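Local coordinates for protein protease (Helicobacter pylori, PDB 5EUF) that probably acts as a zinc-dependent M16-family metalloprotease, a virulence factor that cleaves the cytoplasmic domain of human junctional adhesion molecule A and compromises the gastric epithelial barrier, at residues K48-N59 with N173-H183. Sequence-based numbering, arbitrary orientation.
Sequences KSGIAHMLEHLN and NWTLKDIKKFH. With ZN (zinc ion), chain G.
Ile179 is the knob here, set among Ile51, Met54, Leu55 and Leu58 of the helix that carries the inverted zinc motif HxxEH of M16 peptidases, His53 to His57. Helices 51-58 and 176-183 cross almost perpendicularly, at -89°. Ile179 CD1 meets Met54 CG at 3.6 Å, while the Ile179 and Leu55 side chains slide past each other in opposite directions, bringing Ile179 CG2 against Leu55 CD2. Phe182 and Trp174 lie on roughly opposite sides of Ile51, CG2 toward the phenyl ring and CG1 toward the indole. The Phe182 ring takes Ile51 CG2 over one face, a CH-pi contact 4.0 Å from the centroid, and Leu55 CD1 meets the ring edge at Phe182 CD1, 3.5 Å away. Leu55 also packs against the CB of His183.

Trp174, just ahead of the second helix, lies along the start of the first. Its NE1 makes a weak, bent bond (132°) to Ser49 O, which sits in the plane of the indole at its edge; Ile51 CG1 and Met54 CB pack obliquely on the ring, and the selenium of Met54, a selenomethionine, completes a Met-aromatic contact. His53 and Glu133 bind the zinc in this model; His57, the expected further ligand, keeps its NE2 3.9 Å from the metal, and Glu56 is probably the proton acceptor. The packing lies on the face of helix 51-58 turned away from the metal.

At the start of helix 176-183, Thr175 and Asp178 form a capping box, and Lys48 adds a salt bridge. Asp178 OD2 is gripped from opposite faces of its carboxylate: Thr175 OG1 stands above the plane at 2.7 Å, and Lys48 NZ arrives at 2.8 Å on the syn side, 34° out of the plane on the other face.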
loop_
_atom_site.group_PDB
_atom_site.type_symbol
_atom_site.label_atom_id
_atom_site.label_comp_id
_atom_site.label_asym_id
_atom_site.label_seq_id
_atom_site.Cartn_x
_atom_site.Cartn_y
_atom_site.Cartn_z
ATOM N N LYS B 48 2.940 -1.164 9.702
ATOM C CA LYS B 48 2.540 -0.999 11.095
ATOM C C LYS B 48 1.034 -0.753 11.194
ATOM O O LYS B 48 0.587 0.131 11.926
ATOM C CB LYS B 48 3.305 0.159 11.742
ATOM C CG LYS B 48 4.815 -0.019 11.774
ATOM C CD LYS B 48 5.207 -1.223 12.611
ATOM C CE LYS B 48 6.712 -1.385 12.672
ATOM N NZ LYS B 48 7.101 -2.640 13.370
ATOM N N SER B 49 0.257 -1.539 10.451
ATOM C CA SER B 49 -1.191 -1.361 10.396
ATOM C C SER B 49 -1.919 -2.229 11.417
ATOM O O SER B 49 -1.365 -3.205 11.925
ATOM C CB SER B 49 -1.715 -1.678 8.998
ATOM O OG SER B 49 -1.648 -3.070 8.745
ATOM N N GLY B 50 -3.165 -1.865 11.708
ATOM C CA GLY B 50 -3.976 -2.588 12.672
ATOM C C GLY B 50 -3.683 -2.213 14.114
ATOM O O GLY B 50 -4.242 -2.803 15.038
ATOM N N ILE B 51 -2.806 -1.232 14.309
ATOM C CA ILE B 51 -2.393 -0.828 15.649
ATOM C C ILE B 51 -3.512 -0.095 16.382
ATOM O O ILE B 51 -3.725 -0.304 17.577
ATOM C CB ILE B 51 -1.135 0.067 15.603
ATOM C CG1 ILE B 51 0.063 -0.732 15.085
ATOM C CG2 ILE B 51 -0.820 0.634 16.977
ATOM C CD1 ILE B 51 1.381 0.004 15.190
ATOM N N ALA B 52 -4.231 0.757 15.657
ATOM C CA ALA B 52 -5.355 1.490 16.228
ATOM C C ALA B 52 -6.383 0.521 16.807
ATOM O O ALA B 52 -6.974 0.777 17.857
ATOM C CB ALA B 52 -5.995 2.389 15.179
ATOM N N HIS B 53 -6.571 -0.599 16.115
ATOM C CA HIS B 53 -7.488 -1.648 16.541
ATOM C C HIS B 53 -6.948 -2.438 17.731
ATOM O O HIS B 53 -7.707 -2.829 18.614
ATOM C CB HIS B 53 -7.780 -2.592 15.375
ATOM C CG HIS B 53 -8.676 -3.739 15.727
ATOM N ND1 HIS B 53 -8.193 -4.995 16.027
ATOM C CD2 HIS B 53 -10.025 -3.825 15.814
ATOM C CE1 HIS B 53 -9.204 -5.804 16.291
ATOM N NE2 HIS B 53 -10.326 -5.118 16.170
HETATM N N MSE B 54 -5.639 -2.676 17.749
HETATM C CA MSE B 54 -5.004 -3.381 18.863
HETATM C C MSE B 54 -5.200 -2.614 20.169
HETATM O O MSE B 54 -5.472 -3.209 21.214
HETATM C CB MSE B 54 -3.511 -3.595 18.589
HETATM C CG MSE B 54 -2.706 -4.143 19.772
HETATM SE SE MSE B 54 -3.058 -6.016 20.227
HETATM C CE MSE B 54 -1.701 -6.254 21.602
ATOM N N LEU B 55 -5.077 -1.290 20.096
ATOM C CA LEU B 55 -5.262 -0.422 21.256
ATOM C C LEU B 55 -6.649 -0.557 21.881
ATOM O O LEU B 55 -6.820 -0.327 23.076
ATOM C CB LEU B 55 -5.016 1.035 20.874
ATOM C CG LEU B 55 -3.555 1.451 20.743
ATOM C CD1 LEU B 55 -3.454 2.927 20.399
ATOM C CD2 LEU B 55 -2.810 1.143 22.029
ATOM N N GLU B 56 -7.636 -0.917 21.067
ATOM C CA GLU B 56 -8.980 -1.168 21.573
ATOM C C GLU B 56 -8.954 -2.310 22.584
ATOM O O GLU B 56 -9.577 -2.228 23.644
ATOM C CB GLU B 56 -9.944 -1.491 20.426
ATOM C CG GLU B 56 -11.318 -1.959 20.885
ATOM C CD GLU B 56 -12.195 -2.426 19.738
ATOM O OE1 GLU B 56 -11.918 -2.045 18.582
ATOM O OE2 GLU B 56 -13.156 -3.182 19.995
ATOM N N HIS B 57 -8.218 -3.369 22.255
ATOM C CA HIS B 57 -8.086 -4.520 23.143
ATOM C C HIS B 57 -7.284 -4.168 24.393
ATOM O O HIS B 57 -7.632 -4.576 25.501
ATOM C CB HIS B 57 -7.423 -5.694 22.416
ATOM C CG HIS B 57 -8.316 -6.386 21.433
ATOM N ND1 HIS B 57 -9.040 -5.708 20.474
ATOM C CD2 HIS B 57 -8.595 -7.700 21.253
ATOM C CE1 HIS B 57 -9.728 -6.573 19.750
ATOM N NE2 HIS B 57 -9.476 -7.788 20.202
ATOM N N LEU B 58 -6.213 -3.403 24.208
ATOM C CA LEU B 58 -5.303 -3.077 25.301
ATOM C C LEU B 58 -5.867 -2.015 26.240
ATOM O O LEU B 58 -5.400 -1.864 27.370
ATOM C CB LEU B 58 -3.953 -2.613 24.747
ATOM C CG LEU B 58 -3.151 -3.667 23.981
ATOM C CD1 LEU B 58 -1.803 -3.114 23.551
ATOM C CD2 LEU B 58 -2.975 -4.917 24.827
ATOM N N ASN B 59 -6.876 -1.287 25.775
ATOM C CA ASN B 59 -7.470 -0.211 26.564
ATOM C C ASN B 59 -8.183 -0.730 27.815
ATOM O O ASN B 59 -8.446 0.023 28.752
ATOM C CB ASN B 59 -8.442 0.599 25.702
ATOM C CG ASN B 59 -8.619 2.021 26.203
ATOM O OD1 ASN B 59 -7.721 2.854 26.069
ATOM N ND2 ASN B 59 -9.785 2.309 26.774
ATOM N N ASN B 173 4.554 -8.399 13.409
ATOM C CA ASN B 173 5.809 -7.684 13.618
ATOM C C ASN B 173 5.684 -6.421 14.464
ATOM O O ASN B 173 6.593 -5.590 14.485
ATOM C CB ASN B 173 6.437 -7.330 12.271
ATOM C CG ASN B 173 7.111 -8.515 11.617
ATOM O OD1 ASN B 173 8.301 -8.755 11.826
ATOM N ND2 ASN B 173 6.355 -9.265 10.823
ATOM N N TRP B 174 4.560 -6.277 15.157
ATOM C CA TRP B 174 4.388 -5.174 16.095
ATOM C C TRP B 174 5.435 -5.248 17.195
ATOM O O TRP B 174 5.909 -6.329 17.539
ATOM C CB TRP B 174 2.992 -5.193 16.721
ATOM C CG TRP B 174 1.879 -4.799 15.801
ATOM C CD1 TRP B 174 1.965 -4.018 14.686
ATOM C CD2 TRP B 174 0.502 -5.173 15.924
ATOM N NE1 TRP B 174 0.727 -3.882 14.105
ATOM C CE2 TRP B 174 -0.188 -4.582 14.847
ATOM C CE3 TRP B 174 -0.214 -5.951 16.840
ATOM C CZ2 TRP B 174 -1.560 -4.745 14.661
ATOM C CZ3 TRP B 174 -1.575 -6.109 16.654
ATOM C CH2 TRP B 174 -2.234 -5.509 15.574
ATOM N N THR B 175 5.796 -4.092 17.739
ATOM C CA THR B 175 6.619 -4.050 18.940
ATOM C C THR B 175 5.900 -3.234 20.005
ATOM O O THR B 175 5.036 -2.417 19.692
ATOM C CB THR B 175 8.014 -3.445 18.676
ATOM O OG1 THR B 175 7.882 -2.071 18.296
ATOM C CG2 THR B 175 8.735 -4.211 17.578
ATOM N N LEU B 176 6.254 -3.468 21.264
ATOM C CA LEU B 176 5.672 -2.723 22.372
ATOM C C LEU B 176 5.963 -1.233 22.218
ATOM O O LEU B 176 5.130 -0.389 22.548
ATOM C CB LEU B 176 6.210 -3.239 23.708
ATOM C CG LEU B 176 5.626 -2.604 24.970
ATOM C CD1 LEU B 176 4.125 -2.842 25.043
ATOM C CD2 LEU B 176 6.322 -3.145 26.210
ATOM N N LYS B 177 7.150 -0.923 21.699
ATOM C CA LYS B 177 7.550 0.457 21.458
ATOM C C LYS B 177 6.642 1.110 20.420
ATOM O O LYS B 177 6.244 2.264 20.578
ATOM C CB LYS B 177 9.011 0.520 21.005
ATOM C CG LYS B 177 9.574 1.929 20.875
ATOM C CD LYS B 177 11.040 1.901 20.456
ATOM C CE LYS B 177 11.581 3.299 20.185
ATOM N NZ LYS B 177 12.968 3.269 19.630
ATOM N N ASP B 178 6.313 0.365 19.366
ATOM C CA ASP B 178 5.430 0.862 18.311
ATOM C C ASP B 178 4.083 1.284 18.871
ATOM O O ASP B 178 3.566 2.355 18.553
ATOM C CB ASP B 178 5.218 -0.201 17.231
ATOM C CG ASP B 178 6.423 -0.372 16.334
ATOM O OD1 ASP B 178 7.115 0.634 16.065
ATOM O OD2 ASP B 178 6.676 -1.514 15.899
ATOM N N ILE B 179 3.526 0.426 19.716
ATOM C CA ILE B 179 2.206 0.640 20.287
ATOM C C ILE B 179 2.210 1.763 21.322
ATOM O O ILE B 179 1.284 2.574 21.369
ATOM C CB ILE B 179 1.679 -0.663 20.908
ATOM C CG1 ILE B 179 1.341 -1.652 19.793
ATOM C CG2 ILE B 179 0.466 -0.402 21.786
ATOM C CD1 ILE B 179 0.578 -2.851 20.259
ATOM N N LYS B 180 3.258 1.821 22.138
ATOM C CA LYS B 180 3.397 2.908 23.099
ATOM C C LYS B 180 3.511 4.251 22.379
ATOM O O LYS B 180 2.965 5.256 22.834
ATOM C CB LYS B 180 4.607 2.685 24.006
ATOM C CG LYS B 180 4.419 1.572 25.021
ATOM C CD LYS B 180 5.572 1.531 26.005
ATOM C CE LYS B 180 5.318 0.539 27.125
ATOM N NZ LYS B 180 6.434 0.546 28.112
ATOM N N LYS B 181 4.212 4.259 21.249
ATOM C CA LYS B 181 4.351 5.468 20.445
ATOM C C LYS B 181 3.002 5.898 19.888
ATOM O O LYS B 181 2.622 7.064 19.996
ATOM C CB LYS B 181 5.349 5.251 19.312
ATOM N N PHE B 182 2.283 4.948 19.299
ATOM C CA PHE B 182 0.991 5.224 18.682
ATOM C C PHE B 182 -0.028 5.720 19.705
ATOM O O PHE B 182 -0.715 6.715 19.475
ATOM C CB PHE B 182 0.459 3.971 17.979
ATOM C CG PHE B 182 -0.684 4.236 17.034
ATOM C CD1 PHE B 182 -1.991 4.274 17.493
ATOM C CD2 PHE B 182 -0.449 4.434 15.682
ATOM C CE1 PHE B 182 -3.042 4.514 16.625
ATOM C CE2 PHE B 182 -1.494 4.672 14.809
ATOM C CZ PHE B 182 -2.792 4.712 15.280
ATOM N N HIS B 183 -0.119 5.023 20.833
ATOM C CA HIS B 183 -1.112 5.348 21.850
ATOM C C HIS B 183 -0.881 6.719 22.473
ATOM O O HIS B 183 -1.784 7.555 22.493
ATOM C CB HIS B 183 -1.127 4.287 22.948
ATOM C CG HIS B 183 -2.083 4.594 24.058
ATOM N ND1 HIS B 183 -1.685 5.180 25.241
ATOM C CD2 HIS B 183 -3.420 4.413 24.158
ATOM C CE1 HIS B 183 -2.737 5.338 26.026
ATOM N NE2 HIS B 183 -3.802 4.881 25.393
HETATM ZN ZN ZN G . -11.833 -6.558 17.373
#